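Local coordinates for protein hemoglobin chain d1 (PDB 1X9F) that binds heme and probably carries oxygen as one of the globin subunits of earthworm hemoglobin, at residues I106-L111 and A127-V132; E30-I35 and P40-P45; S75-D78 and M82-A85. All coordinates share one frame; numbering follows the deposited sequence.

Contact 1: residues I106-L111 and A127-V132; sequences IFLKHL and AWHDCV. With HEM (protoporphyrin IX containing Fe), chain T.
Leu108 and Val132 form the first shell: CD1 of Leu108 lies 3.5 Å from CG1 of Val132. The two side chains slide past one another in opposite directions, so they overlap along their flanks. CG1 of Val132 stands anti to the backbone N (chi1 176°), and this branch does the touching. One turn further on, Leu111 passes the valine at a slant with its CD2 4.2 Å from the same CG1, so a single valine methyl serves two leucines. The other methyl of Leu108, CD2, approaches CE1 of His129 at 4.3 Å, meeting the imidazole obliquely. No hydrogen bond crosses between the segments; the interaction is apolar packing with one ring at its margin.

Outward from this core, neighbouring side chains turn to other partners. Phe107 lays one face over a heme vinyl, with HEM CAB 3.7 Å above the ring plane and offset toward the rim. ND1 of His110 donates to Ile106 O at 3.1 Å, and the backbone N of His110 reaches that oxygen from the opposite face of the carbonyl plane. The side-chain bond is likely to limit rotation of the imidazole, which packs on Asp34 and Ile35 of helix 21-38. On the second helix, Trp128 NE1 is hydrogen-bonded to OE1 of Gln13 in helix 4-18, and Cys131 forms a disulfide with Cys2. The axes of the two short segments run roughly antiparallel, 151° between their directions, and approach to 11.2 Å, as expected for the G and H helices of the globin fold.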
loop_
_atom_site.group_PDB
_atom_site.type_symbol
_atom_site.label_atom_id
_atom_site.label_comp_id
_atom_site.label_asym_id
_atom_site.label_seq_id
_atom_site.Cartn_x
_atom_site.Cartn_y
_atom_site.Cartn_z
ATOM N N ILE D 106 27.511 -0.097 -11.352
ATOM C CA ILE D 106 26.093 -0.066 -11.699
ATOM C C ILE D 106 25.301 -0.828 -10.641
ATOM O O ILE D 106 24.210 -0.402 -10.245
ATOM C CB ILE D 106 25.848 -0.659 -13.109
ATOM C CG1 ILE D 106 26.481 0.230 -14.187
ATOM C CG2 ILE D 106 24.339 -0.837 -13.381
ATOM C CD1 ILE D 106 27.018 -0.536 -15.391
ATOM N N PHE D 107 25.858 -1.943 -10.180
ATOM C CA PHE D 107 25.215 -2.715 -9.133
ATOM C C PHE D 107 24.961 -1.853 -7.899
ATOM O O PHE D 107 23.832 -1.790 -7.401
ATOM C CB PHE D 107 26.064 -3.924 -8.756
ATOM C CG PHE D 107 25.484 -4.737 -7.639
ATOM C CD1 PHE D 107 24.735 -5.875 -7.911
ATOM C CD2 PHE D 107 25.690 -4.370 -6.311
ATOM C CE1 PHE D 107 24.197 -6.638 -6.880
ATOM C CE2 PHE D 107 25.150 -5.121 -5.273
ATOM C CZ PHE D 107 24.407 -6.260 -5.558
ATOM N N LEU D 108 26.018 -1.206 -7.417
ATOM C CA LEU D 108 25.936 -0.334 -6.262
ATOM C C LEU D 108 24.913 0.771 -6.478
ATOM O O LEU D 108 24.127 1.065 -5.577
ATOM C CB LEU D 108 27.309 0.272 -5.965
ATOM C CG LEU D 108 27.425 1.236 -4.776
ATOM C CD1 LEU D 108 26.960 0.594 -3.474
ATOM C CD2 LEU D 108 28.859 1.727 -4.651
ATOM N N LYS D 109 24.923 1.374 -7.669
ATOM C CA LYS D 109 23.978 2.446 -8.003
ATOM C C LYS D 109 22.541 1.985 -7.785
ATOM O O LYS D 109 21.726 2.705 -7.203
ATOM C CB LYS D 109 24.154 2.924 -9.454
ATOM C CG LYS D 109 23.419 4.234 -9.778
ATOM C CD LYS D 109 22.499 4.107 -11.001
ATOM C CE LYS D 109 23.263 4.104 -12.324
ATOM N NZ LYS D 109 22.350 3.952 -13.496
ATOM N N HIS D 110 22.243 0.778 -8.247
ATOM C CA HIS D 110 20.896 0.259 -8.152
ATOM C C HIS D 110 20.568 -0.334 -6.795
ATOM O O HIS D 110 19.428 -0.231 -6.345
ATOM C CB HIS D 110 20.637 -0.746 -9.254
ATOM C CG HIS D 110 20.404 -0.115 -10.586
ATOM N ND1 HIS D 110 21.402 0.028 -11.527
ATOM C CD2 HIS D 110 19.286 0.411 -11.140
ATOM C CE1 HIS D 110 20.907 0.611 -12.604
ATOM N NE2 HIS D 110 19.625 0.853 -12.394
ATOM N N LEU D 111 21.550 -0.956 -6.145
ATOM C CA LEU D 111 21.363 -1.390 -4.770
ATOM C C LEU D 111 20.928 -0.202 -3.912
ATOM O O LEU D 111 19.930 -0.287 -3.197
ATOM C CB LEU D 111 22.635 -2.024 -4.211
ATOM C CG LEU D 111 22.545 -2.489 -2.755
ATOM C CD1 LEU D 111 21.513 -3.613 -2.570
ATOM C CD2 LEU D 111 23.918 -2.913 -2.246
ATOM N N ALA D 127 26.547 6.490 4.800
ATOM C CA ALA D 127 27.072 5.282 5.429
ATOM C C ALA D 127 27.105 4.131 4.436
ATOM O O ALA D 127 28.132 3.474 4.290
ATOM C CB ALA D 127 26.257 4.912 6.659
ATOM N N TRP D 128 25.991 3.899 3.745
ATOM C CA TRP D 128 25.928 2.837 2.743
ATOM C C TRP D 128 26.995 2.990 1.701
ATOM O O TRP D 128 27.767 2.059 1.457
ATOM C CB TRP D 128 24.568 2.781 2.069
ATOM C CG TRP D 128 23.657 2.014 2.876
ATOM C CD1 TRP D 128 22.875 2.491 3.875
ATOM C CD2 TRP D 128 23.455 0.598 2.839
ATOM N NE1 TRP D 128 22.164 1.466 4.447
ATOM C CE2 TRP D 128 22.505 0.290 3.832
ATOM C CE3 TRP D 128 23.966 -0.446 2.054
ATOM C CZ2 TRP D 128 22.051 -1.013 4.063
ATOM C CZ3 TRP D 128 23.518 -1.747 2.290
ATOM C CH2 TRP D 128 22.569 -2.015 3.285
ATOM N N HIS D 129 27.047 4.174 1.105
ATOM C CA HIS D 129 27.979 4.432 0.034
ATOM C C HIS D 129 29.420 4.173 0.427
ATOM O O HIS D 129 30.153 3.520 -0.309
ATOM C CB HIS D 129 27.838 5.854 -0.465
ATOM C CG HIS D 129 28.410 6.047 -1.825
ATOM N ND1 HIS D 129 27.719 5.709 -2.967
ATOM C CD2 HIS D 129 29.621 6.493 -2.230
ATOM C CE1 HIS D 129 28.472 5.962 -4.022
ATOM N NE2 HIS D 129 29.631 6.440 -3.603
ATOM N N ASP D 130 29.828 4.699 1.576
ATOM C CA ASP D 130 31.161 4.433 2.084
ATOM C C ASP D 130 31.341 2.932 2.214
ATOM O O ASP D 130 32.239 2.344 1.600
ATOM C CB ASP D 130 31.359 5.092 3.451
ATOM C CG ASP D 130 31.447 6.602 3.369
ATOM O OD1 ASP D 130 31.468 7.253 4.434
ATOM O OD2 ASP D 130 31.506 7.230 2.290
ATOM N N CYS D 131 30.444 2.330 3.001
ATOM C CA CYS D 131 30.545 0.940 3.433
ATOM C C CYS D 131 30.541 -0.123 2.334
ATOM O O CYS D 131 31.421 -0.986 2.303
ATOM C CB CYS D 131 29.415 0.653 4.412
ATOM S SG CYS D 131 30.001 0.004 5.976
ATOM N N VAL D 132 29.547 -0.075 1.452
ATOM C CA VAL D 132 29.425 -1.084 0.400
ATOM C C VAL D 132 30.498 -0.876 -0.671
ATOM O O VAL D 132 30.963 -1.836 -1.287
ATOM C CB VAL D 132 27.999 -1.105 -0.216
ATOM C CG1 VAL D 132 27.911 -2.087 -1.380
ATOM C CG2 VAL D 132 26.969 -1.473 0.838
HETATM C CHA HEM T . 27.938 -15.310 -8.928
HETATM C CHB HEM T . 28.065 -12.289 -5.113
HETATM C CHC HEM T . 27.920 -8.420 -8.107
HETATM C CHD HEM T . 28.171 -11.493 -11.940
HETATM C C1A HEM T . 27.892 -14.788 -7.567
HETATM C C2A HEM T . 27.824 -15.678 -6.512
HETATM C C3A HEM T . 27.852 -14.833 -5.320
HETATM C C4A HEM T . 27.952 -13.492 -5.933
HETATM C CMA HEM T . 27.797 -15.242 -3.868
HETATM C CAA HEM T . 27.686 -17.172 -6.596
HETATM C CBA HEM T . 28.971 -17.933 -6.352
HETATM C CGA HEM T . 28.543 -19.386 -6.369
HETATM O O1A HEM T . 27.853 -19.841 -5.428
HETATM O O2A HEM T . 28.895 -20.081 -7.345
HETATM C C1B HEM T . 28.058 -10.920 -5.619
HETATM C C2B HEM T . 28.012 -9.845 -4.748
HETATM C C3B HEM T . 27.955 -8.816 -5.631
HETATM C C4B HEM T . 27.990 -9.273 -6.920
HETATM C CMB HEM T . 28.018 -9.803 -3.231
HETATM C CAB HEM T . 27.935 -7.568 -5.193
HETATM C CBB HEM T . 28.106 -6.341 -4.645
HETATM C C1C HEM T . 27.939 -8.948 -9.480
HETATM C C2C HEM T . 27.864 -8.095 -10.564
HETATM C C3C HEM T . 27.944 -8.950 -11.625
HETATM C C4C HEM T . 28.014 -10.254 -11.139
HETATM C CMC HEM T . 27.761 -6.583 -10.595
HETATM C CAC HEM T . 27.861 -8.404 -13.013
HETATM C CBC HEM T . 28.231 -9.164 -14.144
HETATM C C1D HEM T . 28.175 -12.887 -11.445
HETATM C C2D HEM T . 28.183 -13.995 -12.299
HETATM C C3D HEM T . 28.109 -15.095 -11.475
HETATM C C4D HEM T . 28.077 -14.496 -10.132
HETATM C CMD HEM T . 28.254 -13.988 -13.806
HETATM C CAD HEM T . 28.113 -16.563 -11.819
HETATM C CBD HEM T . 26.710 -17.082 -12.113
HETATM C CGD HEM T . 26.876 -18.560 -12.387
HETATM O O1D HEM T . 27.216 -19.310 -11.446
HETATM O O2D HEM T . 26.676 -18.967 -13.548
HETATM N NA HEM T . 28.006 -13.469 -7.287
HETATM N NB HEM T . 28.033 -10.624 -6.949
HETATM N NC HEM T . 28.059 -10.272 -9.786
HETATM N ND HEM T . 28.094 -13.151 -10.122
HETATM FE FE HEM T . 28.079 -11.875 -8.544
#

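Contact 2: residues E30-I35 and P40-P45; sequences ELWRDI and PEIKAP. With CMO (carbon monoxide), chain U; HEM (protoporphyrin IX containing Fe), chain T.
Ile42 overlaps Ile35 and the indole of Trp32, bridging from the 3-10 segment 40-43 to the helix before it. Its CD1 lies 3.6 Å from CG2 of Ile35, and the two isoleucines cross at about a right angle. Its other branch, CG2, is anti to the backbone N and comes to 4.2 Å from CZ3 of Trp32, approaching the ring obliquely. Within the helix, Ile35 places CD1 3.9 Å above one face of the indole, toward the rim, so the ring is packed by both isoleucines.

The six-membered end of Trp32 points into the heme pocket. Its CZ2 is 3.0 Å from the oxygen of the bound carbon monoxide, which lies obliquely to the ring, while C2C of the heme sits at the indole edge, near its plane. With an alanine here, the indole is gone, which would probably open a gap beside the carbon monoxide and leave Ile42 CG2 without its aromatic neighbour. At the far end of segment 40-45, Pro45 CG lies 3.8 Å from CBC of a heme vinyl.

Phe46 and Phe59 meet the indole edge-to-face, and His62 NE2 is hydrogen-bonded to the carbon monoxide. The chemistry is that of a hydrocarbon and aromatic wall on the ligand side of the heme, consistent with Trp32 shaping the pocket by bulk while His62 supplies polarity.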
loop_
_atom_site.group_PDB
_atom_site.type_symbol
_atom_site.label_atom_id
_atom_site.label_comp_id
_atom_site.label_asym_id
_atom_site.label_seq_id
_atom_site.Cartn_x
_atom_site.Cartn_y
_atom_site.Cartn_z
ATOM N N GLU D 30 13.645 -7.289 -8.005
ATOM C CA GLU D 30 13.494 -5.868 -8.279
ATOM C C GLU D 30 14.847 -5.244 -8.579
ATOM O O GLU D 30 14.980 -4.443 -9.509
ATOM C CB GLU D 30 12.844 -5.158 -7.098
ATOM C CG GLU D 30 12.467 -3.713 -7.394
ATOM C CD GLU D 30 11.828 -3.022 -6.209
ATOM O OE1 GLU D 30 11.249 -3.715 -5.340
ATOM O OE2 GLU D 30 11.896 -1.775 -6.141
ATOM N N LEU D 31 15.842 -5.627 -7.782
ATOM C CA LEU D 31 17.210 -5.181 -7.970
ATOM C C LEU D 31 17.741 -5.553 -9.348
ATOM O O LEU D 31 18.150 -4.662 -10.092
ATOM C CB LEU D 31 18.127 -5.721 -6.861
ATOM C CG LEU D 31 19.649 -5.531 -6.987
ATOM C CD1 LEU D 31 20.023 -4.059 -7.052
ATOM C CD2 LEU D 31 20.368 -6.206 -5.827
ATOM N N TRP D 32 17.731 -6.842 -9.696
ATOM C CA TRP D 32 18.284 -7.272 -10.988
ATOM C C TRP D 32 17.517 -6.780 -12.189
ATOM O O TRP D 32 18.103 -6.556 -13.246
ATOM C CB TRP D 32 18.467 -8.786 -11.058
ATOM C CG TRP D 32 19.602 -9.159 -10.240
ATOM C CD1 TRP D 32 19.559 -9.747 -9.021
ATOM C CD2 TRP D 32 20.975 -8.899 -10.520
ATOM N NE1 TRP D 32 20.831 -9.896 -8.522
ATOM C CE2 TRP D 32 21.720 -9.381 -9.429
ATOM C CE3 TRP D 32 21.661 -8.315 -11.597
ATOM C CZ2 TRP D 32 23.103 -9.300 -9.379
ATOM C CZ3 TRP D 32 23.043 -8.234 -11.546
ATOM C CH2 TRP D 32 23.749 -8.730 -10.447
ATOM N N ARG D 33 16.211 -6.607 -12.034
ATOM C CA ARG D 33 15.423 -6.098 -13.136
ATOM C C ARG D 33 15.830 -4.670 -13.467
ATOM O O ARG D 33 15.988 -4.327 -14.638
ATOM C CB ARG D 33 13.938 -6.157 -12.843
ATOM C CG ARG D 33 13.137 -5.923 -14.097
ATOM C CD ARG D 33 11.666 -5.962 -13.895
ATOM N NE ARG D 33 11.221 -4.888 -13.017
ATOM C CZ ARG D 33 9.953 -4.666 -12.709
ATOM N NH1 ARG D 33 8.994 -5.441 -13.206
ATOM N NH2 ARG D 33 9.633 -3.662 -11.902
ATOM N N ASP D 34 16.004 -3.854 -12.426
ATOM C CA ASP D 34 16.481 -2.480 -12.569
ATOM C C ASP D 34 17.832 -2.438 -13.270
ATOM O O ASP D 34 18.006 -1.711 -14.249
ATOM C CB ASP D 34 16.599 -1.809 -11.198
ATOM C CG ASP D 34 15.272 -1.268 -10.680
ATOM O OD1 ASP D 34 14.205 -1.566 -11.266
ATOM O OD2 ASP D 34 15.204 -0.529 -9.673
ATOM N N ILE D 35 18.776 -3.225 -12.755
ATOM C CA ILE D 35 20.129 -3.316 -13.293
ATOM C C ILE D 35 20.114 -3.703 -14.772
ATOM O O ILE D 35 20.629 -2.965 -15.618
ATOM C CB ILE D 35 20.965 -4.317 -12.457
ATOM C CG1 ILE D 35 21.285 -3.721 -11.082
ATOM C CG2 ILE D 35 22.248 -4.708 -13.186
ATOM C CD1 ILE D 35 22.013 -4.665 -10.133
ATOM N N PRO D 40 21.444 -3.954 -20.384
ATOM C CA PRO D 40 21.173 -5.285 -20.922
ATOM C C PRO D 40 22.400 -6.135 -21.274
ATOM O O PRO D 40 22.246 -7.344 -21.468
ATOM C CB PRO D 40 20.340 -4.995 -22.180
ATOM C CG PRO D 40 20.653 -3.593 -22.535
ATOM C CD PRO D 40 20.866 -2.890 -21.235
ATOM N N GLU D 41 23.595 -5.540 -21.356
ATOM C CA GLU D 41 24.808 -6.341 -21.604
ATOM C C GLU D 41 25.015 -7.317 -20.460
ATOM O O GLU D 41 25.547 -8.410 -20.656
ATOM C CB GLU D 41 26.089 -5.503 -21.743
ATOM C CG GLU D 41 25.914 -4.082 -22.231
ATOM C CD GLU D 41 25.492 -3.146 -21.122
ATOM O OE1 GLU D 41 26.328 -2.826 -20.246
ATOM O OE2 GLU D 41 24.319 -2.729 -21.140
ATOM N N ILE D 42 24.603 -6.903 -19.263
ATOM C CA ILE D 42 24.790 -7.698 -18.050
ATOM C C ILE D 42 24.110 -9.082 -18.084
ATOM O O ILE D 42 24.427 -9.935 -17.256
ATOM C CB ILE D 42 24.391 -6.877 -16.787
ATOM C CG1 ILE D 42 25.358 -5.700 -16.605
ATOM C CG2 ILE D 42 24.413 -7.744 -15.532
ATOM C CD1 ILE D 42 24.936 -4.678 -15.566
ATOM N N LYS D 43 23.200 -9.317 -19.034
ATOM C CA LYS D 43 22.580 -10.642 -19.174
ATOM C C LYS D 43 23.573 -11.675 -19.676
ATOM O O LYS D 43 23.454 -12.861 -19.362
ATOM C CB LYS D 43 21.400 -10.605 -20.146
ATOM C CG LYS D 43 20.178 -9.888 -19.612
ATOM C CD LYS D 43 18.976 -10.151 -20.507
ATOM C CE LYS D 43 18.975 -9.247 -21.736
ATOM N NZ LYS D 43 17.945 -9.705 -22.747
ATOM N N ALA D 44 24.536 -11.212 -20.471
ATOM C CA ALA D 44 25.472 -12.103 -21.149
ATOM C C ALA D 44 26.211 -13.027 -20.175
ATOM O O ALA D 44 26.194 -14.252 -20.367
ATOM C CB ALA D 44 26.451 -11.308 -22.021
ATOM N N PRO D 45 26.838 -12.474 -19.135
ATOM C CA PRO D 45 27.510 -13.308 -18.151
ATOM C C PRO D 45 26.554 -14.158 -17.306
ATOM O O PRO D 45 27.007 -15.096 -16.652
ATOM C CB PRO D 45 28.250 -12.293 -17.275
ATOM C CG PRO D 45 27.473 -11.055 -17.408
ATOM C CD PRO D 45 26.982 -11.039 -18.820
HETATM C C CMO U . 25.819 -11.631 -8.682
HETATM O O CMO U . 25.067 -11.500 -9.777
HETATM C CHA HEM T . 27.938 -15.310 -8.928
HETATM C CHB HEM T . 28.065 -12.289 -5.113
HETATM C CHC HEM T . 27.920 -8.420 -8.107
HETATM C CHD HEM T . 28.171 -11.493 -11.940
HETATM C C1A HEM T . 27.892 -14.788 -7.567
HETATM C C2A HEM T . 27.824 -15.678 -6.512
HETATM C C3A HEM T . 27.852 -14.833 -5.320
HETATM C C4A HEM T . 27.952 -13.492 -5.933
HETATM C CMA HEM T . 27.797 -15.242 -3.868
HETATM C CAA HEM T . 27.686 -17.172 -6.596
HETATM C CBA HEM T . 28.971 -17.933 -6.352
HETATM C CGA HEM T . 28.543 -19.386 -6.369
HETATM O O1A HEM T . 27.853 -19.841 -5.428
HETATM O O2A HEM T . 28.895 -20.081 -7.345
HETATM C C1B HEM T . 28.058 -10.920 -5.619
HETATM C C2B HEM T . 28.012 -9.845 -4.748
HETATM C C3B HEM T . 27.955 -8.816 -5.631
HETATM C C4B HEM T . 27.990 -9.273 -6.920
HETATM C CMB HEM T . 28.018 -9.803 -3.231
HETATM C CAB HEM T . 27.935 -7.568 -5.193
HETATM C CBB HEM T . 28.106 -6.341 -4.645
HETATM C C1C HEM T . 27.939 -8.948 -9.480
HETATM C C2C HEM T . 27.864 -8.095 -10.564
HETATM C C3C HEM T . 27.944 -8.950 -11.625
HETATM C C4C HEM T . 28.014 -10.254 -11.139
HETATM C CMC HEM T . 27.761 -6.583 -10.595
HETATM C CAC HEM T . 27.861 -8.404 -13.013
HETATM C CBC HEM T . 28.231 -9.164 -14.144
HETATM C C1D HEM T . 28.175 -12.887 -11.445
HETATM C C2D HEM T . 28.183 -13.995 -12.299
HETATM C C3D HEM T . 28.109 -15.095 -11.475
HETATM C C4D HEM T . 28.077 -14.496 -10.132
HETATM C CMD HEM T . 28.254 -13.988 -13.806
HETATM C CAD HEM T . 28.113 -16.563 -11.819
HETATM C CBD HEM T . 26.710 -17.082 -12.113
HETATM C CGD HEM T . 26.876 -18.560 -12.387
HETATM O O1D HEM T . 27.216 -19.310 -11.446
HETATM O O2D HEM T . 26.676 -18.967 -13.548
HETATM N NA HEM T . 28.006 -13.469 -7.287
HETATM N NB HEM T . 28.033 -10.624 -6.949
HETATM N NC HEM T . 28.059 -10.272 -9.786
HETATM N ND HEM T . 28.094 -13.151 -10.122
HETATM FE FE HEM T . 28.079 -11.875 -8.544
#

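Contact 3: residues S75-D78 and M82-A85; sequences SMLD and MLAA
Met76 reaches Met82 because its CG is anti to the carbonyl carbon (chi1 -75°) and the chain beyond is fully extended, carrying SD and CE across to the helix. Met82 bends at the thioether (chi3 75°), which brings its terminal methyl round to that of Met76. The two CE methyls, Met76 CE and Met82 CE, are 3.7 Å apart, and the side chains cross at about a right angle. CD1 of Leu83 comes to 4.0 Å from CB of Met76.

These contacts run along the whole length of Met76. At its base, CB faces Leu83 and the backbone oxygen lies 3.6 Å from Leu83 CB. In the middle, SD of Met76 rests 3.5 Å from the backbone O of Met82, a packing contact. The backbones are close as well, with CA of Met76 5.3 Å from CA of Leu83. Leu77 adds a looser apolar touch, its CD1 4.5 Å from CD2 of Leu83. The carbonyl oxygen of Met76 is hydrogen-bonded to OG1 of Thr79, in the turn between the segments.

This is the corner between the E and F helices of the globin fold, where the chain leaves helix 57-75 and enters helix 80-95. A chain of another protein in the assembly packs on it, touching Met76 with a polar and Met82 with an apolar side chain. Leu77 lies against Cys131 and Ile135 of helix 125-139 and Val10 of helix 4-18, and Asp78 makes a salt bridge to Lys11, so Leu77 packs against both of those helices and Asp78 ties the corner to helix 4-18.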
loop_
_atom_site.group_PDB
_atom_site.type_symbol
_atom_site.label_atom_id
_atom_site.label_comp_id
_atom_site.label_asym_id
_atom_site.label_seq_id
_atom_site.Cartn_x
_atom_site.Cartn_y
_atom_site.Cartn_z
ATOM N N SER D 75 27.845 -8.217 7.170
ATOM C CA SER D 75 28.003 -8.681 8.544
ATOM C C SER D 75 29.477 -8.818 8.966
ATOM O O SER D 75 29.764 -9.044 10.144
ATOM C CB SER D 75 27.218 -9.975 8.786
ATOM O OG SER D 75 27.853 -11.088 8.176
ATOM N N MET D 76 30.394 -8.666 8.006
ATOM C CA MET D 76 31.840 -8.700 8.269
ATOM C C MET D 76 32.482 -7.315 8.256
ATOM O O MET D 76 33.702 -7.196 8.401
ATOM C CB MET D 76 32.557 -9.591 7.250
ATOM C CG MET D 76 32.357 -11.072 7.474
ATOM S SD MET D 76 33.221 -12.046 6.239
ATOM C CE MET D 76 32.789 -13.696 6.781
ATOM N N LEU D 77 31.672 -6.272 8.084
ATOM C CA LEU D 77 32.188 -4.899 8.037
ATOM C C LEU D 77 33.092 -4.528 9.226
ATOM O O LEU D 77 33.973 -3.679 9.092
ATOM C CB LEU D 77 31.038 -3.891 7.898
ATOM C CG LEU D 77 30.677 -3.223 6.556
ATOM C CD1 LEU D 77 31.370 -3.828 5.334
ATOM C CD2 LEU D 77 29.157 -3.197 6.372
ATOM N N ASP D 78 32.884 -5.180 10.370
ATOM C CA ASP D 78 33.653 -4.898 11.591
ATOM C C ASP D 78 34.781 -5.902 11.900
ATOM O O ASP D 78 35.439 -5.796 12.944
ATOM C CB ASP D 78 32.692 -4.882 12.770
ATOM C CG ASP D 78 31.961 -6.204 12.928
ATOM O OD1 ASP D 78 31.927 -6.725 14.062
ATOM O OD2 ASP D 78 31.409 -6.804 11.977
ATOM N N MET D 82 38.336 -11.339 8.490
ATOM C CA MET D 82 37.300 -12.104 7.814
ATOM C C MET D 82 36.852 -11.411 6.542
ATOM O O MET D 82 36.617 -12.070 5.528
ATOM C CB MET D 82 36.102 -12.322 8.732
ATOM C CG MET D 82 36.410 -13.162 9.951
ATOM S SD MET D 82 35.034 -13.170 11.104
ATOM C CE MET D 82 33.908 -14.269 10.265
ATOM N N LEU D 83 36.738 -10.087 6.589
ATOM C CA LEU D 83 36.295 -9.352 5.416
ATOM C C LEU D 83 37.274 -9.523 4.260
ATOM O O LEU D 83 36.852 -9.778 3.132
ATOM C CB LEU D 83 36.061 -7.870 5.719
ATOM C CG LEU D 83 35.475 -7.066 4.547
ATOM C CD1 LEU D 83 34.073 -7.545 4.170
ATOM C CD2 LEU D 83 35.460 -5.577 4.859
ATOM N N ALA D 84 38.571 -9.394 4.545
ATOM C CA ALA D 84 39.614 -9.568 3.528
ATOM C C ALA D 84 39.509 -10.942 2.855
ATOM O O ALA D 84 39.489 -11.041 1.619
ATOM C CB ALA D 84 41.004 -9.349 4.125
ATOM N N ALA D 85 39.404 -11.989 3.667
ATOM C CA ALA D 85 39.260 -13.349 3.148
ATOM C C ALA D 85 37.999 -13.542 2.306
ATOM O O ALA D 85 38.062 -14.146 1.229
ATOM C CB ALA D 85 39.297 -14.359 4.290
#

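How the contacts relate
All three contacts are buried and apolar, without a hydrogen bond between their segments, but their depth differs. Contact 1 lies deepest, about 8 Å from the centre of the chain, against about 13 Å for contact 2 and about 15 Å for contact 3, centre to centre. Only contact 1 pairs two long helices; the others each join a helix to a neighbouring connection. Contacts 1 and 2 meet where helix 101-119 packs on helix 21-38, and both border the heme. Contact 3 reaches contact 1 through Leu77. Contacts 2 and 3 lie on opposite sides of the chain's centre: contact 2 is aromatic and borders the ligand, contact 3 is methionine-rich and faces another protein chain.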